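Local coordinates for uncharacterized protein conserved in bacteria (Streptococcus suis, PDB 4FZQ) that is the G5 domain of a streptococcal surface antigen that mediates attachment to host cells, in which it probably takes part, at residues E7-E12 against K41-Y46; K17-Y22 against N70-K75. The protein carries 1 engineered substitution. All blocks are in the same frame, centred on the assembly; numbering follows the deposited sequence.

Contact 1 of 2, residues E7-E12 against K41-Y46; sequences ERKVEE and KKVSVY
Arg8 and Tyr46 face each other as a hydrogen-bonded pair of antiparallel strands, Tyr46 N giving a nearly straight bond to Arg8 O at 2.6 Å and Arg8 N answering to Tyr46 O. The pattern repeats at Val10 with Ser44 and at Glu12 with Lys42, six backbone bonds in all. Tyr46 can be followed outward. Its CB lies 3.9 Å from Arg8 NH2, over one face of the guanidinium and toward its rim. CG is the next atom beside NH2. With CG anti to the carbonyl carbon (chi1 -66°), the ring runs back beside Val10, whose CG2 meets CD1 and CE1 of Tyr46 obliquely, CE1 at 3.9 Å. The guanidinium and ring planes are 12° apart; the polar partners of Arg8 lie beyond the pair, NE in a salt bridge with Asp48 and NH1 with Glu12 of the second subunit. The other face carries Lys9, Glu11, Val43 and Val45; here Lys9 CG touches Val43 CG1 at 3.4 Å, an aliphatic contact along the Lys9 stem. Strand 41-50 is the middle of a three-stranded antiparallel sheet, with strand 55-66 along its far edge, and Val10 to Glu12 pair with a strand of the second subunit, carrying the sheet across the interface.

Contact 2 of 2, residues K17-Y22 against N70-K75; sequences KEEIRY and NRILVK
Lys17 opens the pairing through its carbonyl: Arg71 N binds Lys17 O almost straight (178°) at 2.9 Å. Lys17 CB meets Asn70 OD1, while the Lys17 ammonium reaches Glu67 and the amide nitrogen of Asn70 binds Tyr32 of the third subunit. Glu18 lies alongside Arg71, both side chains leaving the sheet on the same face. Fully extended, with CG anti to the backbone N (chi1 -164°), it brings OE2 to Arg71 NE at 2.8 Å; the oxygen uses its anti lone pair and sits at the guanidinium edge near that plane, although the hydrogen bond is bent (138° at the hydrogen). Glu19 takes Arg71 O with its N and gives its O to Leu73 N, the alternating bonds of a parallel pair, in which every second residue, Glu19 and then Arg21, bonds to the two residues flanking its partner. These strands belong to the small mixed sheet of the G5 domain, where strand 71-75 lies between 18-22 and the antiparallel strand 31-35. The Glu19 carboxylate passes beside Ile72 and is gripped within its own strand by Arg21, NH2 to OE1 at 2.7 Å; OE1 also pairs with Lys30 of the third subunit. Ile20 turns to the opposite face, beside Leu73, and its CG2 packs on Lys75 CD at 3.7 Å. Arg21 N binds Leu73 O, and Ile72 CG2 lies 4.0 Å above the Arg21 guanidinium plane, toward its rim. At Tyr22 the ring meets Lys75 O obliquely, CD1 3.3 Å from it, next to the Lys75 N bond to Arg21 O.

In the fold
Contacts 1 and 2 stand on opposite sides of the chain's centre, their own centres 29 Å apart and their nearest atoms about 7 Å apart, without touching. They belong to two separate three-stranded sheets of one elongated G5 domain. The chain crosses between them: strand 4-13 of contact 1 is followed, after a short loop, by strand 18-22 of contact 2, the chain returns through 41-46, and strand 71-75 comes last, so the four segments alternate. Contact 1 is an antiparallel pair in an all-antiparallel sheet; contact 2 is the parallel pair of a mixed sheet. Each contact also borders a different copy of the protein, the second subunit at 7-12 and the third at 17-22 and 70-75.

Contact 1 of 2, residues E7-E12 against K41-Y46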
ATOM      1  N   GLU A   7      13.844  23.310  11.995  1.00 36.62           N
ATOM      2  CA  GLU A   7      13.799  21.863  12.033  1.00 36.95           C
ATOM      3  C   GLU A   7      12.374  21.359  11.960  1.00 36.23           C
ATOM      4  O   GLU A   7      11.459  21.991  12.468  1.00 37.23           O
ATOM      5  CB  GLU A   7      14.471  21.356  13.301  1.00 39.02           C
ATOM      6  CG  GLU A   7      15.984  21.433  13.247  1.00 45.45           C
ATOM      7  CD  GLU A   7      16.638  20.813  14.466  1.00 51.10           C
ATOM      8  OE1 GLU A   7      16.090  19.818  14.998  1.00 52.30           O
ATOM      9  OE2 GLU A   7      17.706  21.307  14.889  1.00 54.10           O
ATOM     10  N   ARG A   8      12.191  20.222  11.301  1.00 34.39           N
ATOM     11  CA  ARG A   8      10.872  19.613  11.149  1.00 34.62           C
ATOM     12  C   ARG A   8      10.893  18.160  11.575  1.00 33.82           C
ATOM     13  O   ARG A   8      11.853  17.434  11.319  1.00 34.38           O
ATOM     14  CB  ARG A   8      10.401  19.657   9.691  1.00 34.10           C
ATOM     15  CG  ARG A   8       9.795  20.959   9.244  1.00 34.79           C
ATOM     16  CD  ARG A   8       9.169  20.828   7.869  1.00 33.60           C
ATOM     17  NE  ARG A   8      10.144  20.447   6.854  1.00 32.95           N
ATOM     18  CZ  ARG A   8      10.217  19.243   6.300  1.00 33.10           C
ATOM     19  NH1 ARG A   8       9.367  18.291   6.661  1.00 31.82           N
ATOM     20  NH2 ARG A   8      11.137  18.996   5.376  1.00 32.82           N
ATOM     21  N   LYS A   9       9.819  17.734  12.215  1.00 40.04           N
ATOM     22  CA  LYS A   9       9.701  16.355  12.639  1.00 39.85           C
ATOM     23  C   LYS A   9       8.552  15.751  11.833  1.00 38.58           C
ATOM     24  O   LYS A   9       7.460  16.310  11.784  1.00 38.96           O
ATOM     25  CB  LYS A   9       9.406  16.299  14.138  1.00 41.98           C
ATOM     26  CG  LYS A   9       9.319  14.894  14.709  1.00 49.85           C
ATOM     27  CD  LYS A   9       8.863  14.894  16.171  1.00 54.19           C
ATOM     28  CE  LYS A   9       9.910  15.499  17.103  1.00 58.44           C
ATOM     29  NZ  LYS A   9      10.241  16.925  16.770  1.00 61.69           N
ATOM     30  N   VAL A  10       8.810  14.630  11.172  1.00 34.09           N
ATOM     31  CA  VAL A  10       7.790  13.950  10.383  1.00 32.79           C
ATOM     32  C   VAL A  10       7.630  12.524  10.920  1.00 33.73           C
ATOM     33  O   VAL A  10       8.594  11.766  10.986  1.00 33.60           O
ATOM     34  CB  VAL A  10       8.186  13.903   8.888  1.00 33.61           C
ATOM     35  CG1 VAL A  10       7.212  13.035   8.112  1.00 30.94           C
ATOM     36  CG2 VAL A  10       8.211  15.317   8.317  1.00 30.67           C
ATOM     37  N   GLU A  11       6.411  12.173  11.314  1.00 42.63           N
ATOM     38  CA  GLU A  11       6.123  10.848  11.854  1.00 42.22           C
ATOM     39  C   GLU A  11       5.396   9.937  10.885  1.00 40.29           C
ATOM     40  O   GLU A  11       4.304  10.250  10.435  1.00 41.64           O
ATOM     41  CB  GLU A  11       5.277  10.958  13.122  1.00 45.09           C
ATOM     42  CG  GLU A  11       6.072  11.135  14.388  1.00 53.08           C
ATOM     43  CD  GLU A  11       5.245  10.912  15.649  1.00 58.59           C
ATOM     44  OE1 GLU A  11       4.370  10.007  15.650  1.00 58.71           O
ATOM     45  OE2 GLU A  11       5.493  11.624  16.651  1.00 61.65           O
ATOM     46  N   GLU A  12       6.000   8.805  10.561  1.00 28.37           N
ATOM     47  CA  GLU A  12       5.354   7.863   9.667  1.00 28.25           C
ATOM     48  C   GLU A  12       4.895   6.659  10.478  1.00 27.89           C
ATOM     49  O   GLU A  12       5.689   6.042  11.198  1.00 28.05           O
ATOM     50  CB  GLU A  12       6.313   7.407   8.585  1.00 28.86           C
ATOM     51  CG  GLU A  12       5.704   6.375   7.680  1.00 35.09           C
ATOM     52  CD  GLU A  12       6.646   5.939   6.584  1.00 37.78           C
ATOM     53  OE1 GLU A  12       7.160   6.824   5.866  1.00 41.67           O
ATOM     54  OE2 GLU A  12       6.862   4.716   6.438  1.00 40.17           O
ATOM     55  N   LYS A  41       6.451   3.393  15.013  1.00 30.94           N
ATOM     56  CA  LYS A  41       6.686   4.752  14.569  1.00 32.43           C
ATOM     57  C   LYS A  41       8.062   4.996  13.948  1.00 31.04           C
ATOM     58  O   LYS A  41       9.073   4.471  14.414  1.00 30.26           O
ATOM     59  CB  LYS A  41       6.487   5.655  15.784  1.00 35.28           C
ATOM     60  CG  LYS A  41       6.144   7.087  15.502  1.00 43.22           C
ATOM     61  CD  LYS A  41       5.687   7.765  16.800  1.00 49.27           C
ATOM     62  CE  LYS A  41       4.399   7.129  17.339  1.00 52.12           C
ATOM     63  NZ  LYS A  41       3.898   7.793  18.577  1.00 52.87           N
ATOM     64  N   LYS A  42       8.090   5.789  12.887  1.00 28.00           N
ATOM     65  CA  LYS A  42       9.346   6.150  12.237  1.00 27.88           C
ATOM     66  C   LYS A  42       9.369   7.670  12.221  1.00 27.47           C
ATOM     67  O   LYS A  42       8.649   8.303  11.454  1.00 26.62           O
ATOM     68  CB  LYS A  42       9.397   5.613  10.821  1.00 27.92           C
ATOM     69  CG  LYS A  42      10.613   6.026  10.021  1.00 33.87           C
ATOM     70  CD  LYS A  42      10.509   5.424   8.630  1.00 39.13           C
ATOM     71  CE  LYS A  42      11.474   6.060   7.653  1.00 43.17           C
ATOM     72  NZ  LYS A  42      11.102   5.716   6.239  1.00 44.64           N
ATOM     73  N   VAL A  43      10.179   8.253  13.098  1.00 24.53           N
ATOM     74  CA  VAL A  43      10.282   9.704  13.190  1.00 25.18           C
ATOM     75  C   VAL A  43      11.559  10.246  12.563  1.00 24.98           C
ATOM     76  O   VAL A  43      12.662   9.853  12.937  1.00 25.06           O
ATOM     77  CB  VAL A  43      10.249  10.174  14.643  1.00 24.18           C
ATOM     78  CG1 VAL A  43      10.418  11.659  14.695  1.00 25.61           C
ATOM     79  CG2 VAL A  43       8.945   9.765  15.292  1.00 25.59           C
ATOM     80  N   SER A  44      11.397  11.144  11.600  1.00 24.23           N
ATOM     81  CA  SER A  44      12.534  11.753  10.943  1.00 22.97           C
ATOM     82  C   SER A  44      12.586  13.226  11.314  1.00 24.14           C
ATOM     83  O   SER A  44      11.557  13.912  11.333  1.00 22.95           O
ATOM     84  CB  SER A  44      12.418  11.619   9.426  1.00 23.34           C
ATOM     85  OG  SER A  44      12.339  10.274   9.028  1.00 23.32           O
ATOM     86  N   VAL A  45      13.784  13.703  11.633  1.00 24.93           N
ATOM     87  CA  VAL A  45      13.969  15.110  11.951  1.00 24.42           C
ATOM     88  C   VAL A  45      14.704  15.696  10.757  1.00 23.82           C
ATOM     89  O   VAL A  45      15.760  15.192  10.363  1.00 21.57           O
ATOM     90  CB  VAL A  45      14.822  15.317  13.209  1.00 26.37           C
ATOM     91  CG1 VAL A  45      15.110  16.809  13.395  1.00 25.58           C
ATOM     92  CG2 VAL A  45      14.100  14.772  14.425  1.00 24.57           C
ATOM     93  N   TYR A  46      14.132  16.743  10.173  1.00 22.70           N
ATOM     94  CA  TYR A  46      14.736  17.384   9.015  1.00 22.97           C
ATOM     95  C   TYR A  46      15.152  18.791   9.341  1.00 24.08           C
ATOM     96  O   TYR A  46      14.730  19.363  10.352  1.00 22.80           O
ATOM     97  CB  TYR A  46      13.748  17.473   7.850  1.00 22.04           C
ATOM     98  CG  TYR A  46      13.325  16.153   7.262  1.00 21.28           C
ATOM     99  CD1 TYR A  46      12.214  15.470   7.755  1.00 22.71           C
ATOM    100  CD2 TYR A  46      14.038  15.586   6.209  1.00 19.43           C
ATOM    101  CE1 TYR A  46      11.823  14.245   7.203  1.00 24.51           C
ATOM    102  CE2 TYR A  46      13.662  14.376   5.656  1.00 22.54           C
ATOM    103  CZ  TYR A  46      12.551  13.709   6.155  1.00 24.59           C
ATOM    104  OH  TYR A  46      12.167  12.512   5.601  1.00 29.87           O
TER

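Contact 2 of 2, residues K17-Y22 against N70-K75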
ATOM      1  N   LYS A  17       1.858  -4.849  13.218  1.00 22.34           N
ATOM      2  CA  LYS A  17       2.274  -6.229  13.061  1.00 22.12           C
ATOM      3  C   LYS A  17       1.183  -7.074  13.703  1.00 21.70           C
ATOM      4  O   LYS A  17       0.692  -6.738  14.784  1.00 19.51           O
ATOM      5  CB  LYS A  17       3.607  -6.481  13.760  1.00 25.57           C
ATOM      6  CG  LYS A  17       4.786  -5.718  13.177  1.00 26.97           C
ATOM      7  CD  LYS A  17       6.059  -6.083  13.930  1.00 31.06           C
ATOM      8  CE  LYS A  17       7.265  -5.334  13.397  1.00 31.41           C
ATOM      9  NZ  LYS A  17       7.149  -3.883  13.689  1.00 37.42           N
ATOM     10  N   GLU A  18       0.788  -8.159  13.039  1.00 22.79           N
ATOM     11  CA  GLU A  18      -0.255  -9.009  13.582  1.00 22.47           C
ATOM     12  C   GLU A  18       0.241 -10.415  13.860  1.00 21.86           C
ATOM     13  O   GLU A  18       0.666 -11.133  12.950  1.00 21.39           O
ATOM     14  CB  GLU A  18      -1.445  -9.082  12.625  1.00 25.59           C
ATOM     15  CG  GLU A  18      -2.718  -9.634  13.268  1.00 30.92           C
ATOM     16  CD  GLU A  18      -3.881  -9.766  12.287  1.00 34.75           C
ATOM     17  OE1 GLU A  18      -3.880 -10.717  11.481  1.00 37.46           O
ATOM     18  OE2 GLU A  18      -4.796  -8.913  12.313  1.00 37.73           O
ATOM     19  N   GLU A  19       0.174 -10.811  15.121  1.00 18.61           N
ATOM     20  CA  GLU A  19       0.596 -12.142  15.503  1.00 18.78           C
ATOM     21  C   GLU A  19      -0.592 -13.097  15.440  1.00 19.60           C
ATOM     22  O   GLU A  19      -1.682 -12.761  15.899  1.00 19.24           O
ATOM     23  CB  GLU A  19       1.150 -12.131  16.926  1.00 18.24           C
ATOM     24  CG  GLU A  19       1.498 -13.501  17.429  1.00 23.71           C
ATOM     25  CD  GLU A  19       2.036 -13.502  18.839  1.00 27.54           C
ATOM     26  OE1 GLU A  19       2.071 -12.422  19.475  1.00 31.57           O
ATOM     27  OE2 GLU A  19       2.425 -14.595  19.309  1.00 30.97           O
ATOM     28  N   ILE A  20      -0.398 -14.269  14.836  1.00 22.62           N
ATOM     29  CA  ILE A  20      -1.452 -15.274  14.787  1.00 24.22           C
ATOM     30  C   ILE A  20      -0.988 -16.309  15.801  1.00 25.68           C
ATOM     31  O   ILE A  20       0.087 -16.898  15.678  1.00 25.54           O
ATOM     32  CB  ILE A  20      -1.619 -15.941  13.395  1.00 25.12           C
ATOM     33  CG1 ILE A  20      -2.309 -14.991  12.418  1.00 23.68           C
ATOM     34  CG2 ILE A  20      -2.523 -17.162  13.516  1.00 23.66           C
ATOM     35  CD1 ILE A  20      -3.622 -14.357  12.827  1.00 42.95           C
ATOM     36  N   ARG A  21      -1.812 -16.512  16.812  1.00 26.88           N
ATOM     37  CA  ARG A  21      -1.492 -17.419  17.894  1.00 29.32           C
ATOM     38  C   ARG A  21      -2.536 -18.538  17.944  1.00 29.72           C
ATOM     39  O   ARG A  21      -3.716 -18.297  17.712  1.00 29.46           O
ATOM     40  CB  ARG A  21      -1.481 -16.587  19.177  1.00 29.21           C
ATOM     41  CG  ARG A  21      -0.900 -17.226  20.393  1.00 32.39           C
ATOM     42  CD  ARG A  21      -0.846 -16.209  21.533  1.00 31.31           C
ATOM     43  NE  ARG A  21       0.131 -15.151  21.291  1.00 29.80           N
ATOM     44  CZ  ARG A  21       0.498 -14.255  22.201  1.00 29.19           C
ATOM     45  NH1 ARG A  21      -0.038 -14.291  23.414  1.00 30.60           N
ATOM     46  NH2 ARG A  21       1.408 -13.333  21.910  1.00 24.80           N
ATOM     47  N   TYR A  22      -2.101 -19.765  18.215  1.00 34.89           N
ATOM     48  CA  TYR A  22      -3.026 -20.901  18.289  1.00 38.10           C
ATOM     49  C   TYR A  22      -3.468 -21.175  19.718  1.00 39.33           C
ATOM     50  O   TYR A  22      -2.668 -21.107  20.642  1.00 37.13           O
ATOM     51  CB  TYR A  22      -2.382 -22.180  17.727  1.00 38.51           C
ATOM     52  CG  TYR A  22      -3.210 -23.451  17.943  1.00 40.04           C
ATOM     53  CD1 TYR A  22      -4.541 -23.525  17.522  1.00 42.36           C
ATOM     54  CD2 TYR A  22      -2.649 -24.585  18.534  1.00 40.21           C
ATOM     55  CE1 TYR A  22      -5.288 -24.695  17.677  1.00 42.75           C
ATOM     56  CE2 TYR A  22      -3.387 -25.760  18.696  1.00 40.47           C
ATOM     57  CZ  TYR A  22      -4.706 -25.813  18.262  1.00 44.18           C
ATOM     58  OH  TYR A  22      -5.439 -26.983  18.385  1.00 42.03           O
ATOM     59  N   ASN A  70       1.989  -5.264  19.101  1.00 27.24           N
ATOM     60  CA  ASN A  70       1.373  -6.241  18.209  1.00 27.68           C
ATOM     61  C   ASN A  70      -0.131  -6.392  18.373  1.00 27.79           C
ATOM     62  O   ASN A  70      -0.682  -6.248  19.464  1.00 26.78           O
ATOM     63  CB  ASN A  70       1.968  -7.639  18.404  1.00 28.15           C
ATOM     64  CG  ASN A  70       3.334  -7.803  17.775  1.00 31.32           C
ATOM     65  OD1 ASN A  70       3.812  -6.935  17.041  1.00 33.14           O
ATOM     66  ND2 ASN A  70       3.973  -8.941  18.053  1.00 29.52           N
ATOM     67  N   ARG A  71      -0.783  -6.688  17.261  1.00 29.41           N
ATOM     68  CA  ARG A  71      -2.197  -6.963  17.248  1.00 28.83           C
ATOM     69  C   ARG A  71      -2.118  -8.487  17.374  1.00 30.12           C
ATOM     70  O   ARG A  71      -1.360  -9.132  16.641  1.00 30.90           O
ATOM     71  CB  ARG A  71      -2.775  -6.557  15.898  1.00 30.38           C
ATOM     72  CG  ARG A  71      -4.232  -6.907  15.667  1.00 33.62           C
ATOM     73  CD  ARG A  71      -4.659  -6.429  14.286  1.00 38.40           C
ATOM     74  NE  ARG A  71      -5.958  -6.962  13.887  1.00 44.42           N
ATOM     75  CZ  ARG A  71      -7.112  -6.618  14.450  1.00 46.61           C
ATOM     76  NH1 ARG A  71      -7.128  -5.730  15.437  1.00 47.47           N
ATOM     77  NH2 ARG A  71      -8.246  -7.170  14.032  1.00 47.25           N
ATOM     78  N   ILE A  72      -2.845  -9.075  18.312  1.00 27.34           N
ATOM     79  CA  ILE A  72      -2.778 -10.522  18.453  1.00 25.65           C
ATOM     80  C   ILE A  72      -4.087 -11.196  18.067  1.00 25.61           C
ATOM     81  O   ILE A  72      -5.136 -10.926  18.659  1.00 24.00           O
ATOM     82  CB  ILE A  72      -2.412 -10.956  19.904  1.00 25.39           C
ATOM     83  CG1 ILE A  72      -0.945 -10.652  20.212  1.00 26.64           C
ATOM     84  CG2 ILE A  72      -2.607 -12.447  20.064  1.00 23.75           C
ATOM     85  CD1 ILE A  72      -0.045 -10.080  19.111  1.00 42.95           C
ATOM     86  N   LEU A  73      -4.018 -12.073  17.070  1.00 22.57           N
ATOM     87  CA  LEU A  73      -5.195 -12.806  16.634  1.00 23.71           C
ATOM     88  C   LEU A  73      -5.051 -14.234  17.158  1.00 23.38           C
ATOM     89  O   LEU A  73      -4.041 -14.894  16.913  1.00 21.23           O
ATOM     90  CB  LEU A  73      -5.302 -12.819  15.108  1.00 26.14           C
ATOM     91  CG  LEU A  73      -6.662 -13.324  14.605  1.00 30.20           C
ATOM     92  CD1 LEU A  73      -7.703 -12.247  14.879  1.00 30.43           C
ATOM     93  CD2 LEU A  73      -6.620 -13.647  13.119  1.00 30.11           C
ATOM     94  N   VAL A  74      -6.054 -14.696  17.896  1.00 23.15           N
ATOM     95  CA  VAL A  74      -6.034 -16.039  18.467  1.00 24.11           C
ATOM     96  C   VAL A  74      -7.071 -16.909  17.759  1.00 25.93           C
ATOM     97  O   VAL A  74      -8.243 -16.551  17.685  1.00 24.75           O
ATOM     98  CB  VAL A  74      -6.343 -16.002  19.992  1.00 25.51           C
ATOM     99  CG1 VAL A  74      -6.106 -17.364  20.600  1.00 27.32           C
ATOM    100  CG2 VAL A  74      -5.456 -14.971  20.690  1.00 24.71           C
ATOM    101  N   LYS A  75      -6.636 -18.047  17.227  1.00 32.93           N
ATOM    102  CA  LYS A  75      -7.543 -18.939  16.521  1.00 33.55           C
ATOM    103  C   LYS A  75      -7.417 -20.397  16.958  1.00 35.96           C
ATOM    104  O   LYS A  75      -6.465 -20.790  17.653  1.00 35.51           O
ATOM    105  CB  LYS A  75      -7.324 -18.819  15.018  1.00 32.76           C
ATOM    106  CG  LYS A  75      -5.894 -19.036  14.592  1.00 32.14           C
ATOM    107  CD  LYS A  75      -5.740 -18.851  13.091  1.00 31.41           C
ATOM    108  CE  LYS A  75      -6.532 -19.884  12.318  1.00 33.05           C
ATOM    109  NZ  LYS A  75      -6.307 -19.763  10.852  1.00 34.26           N
TER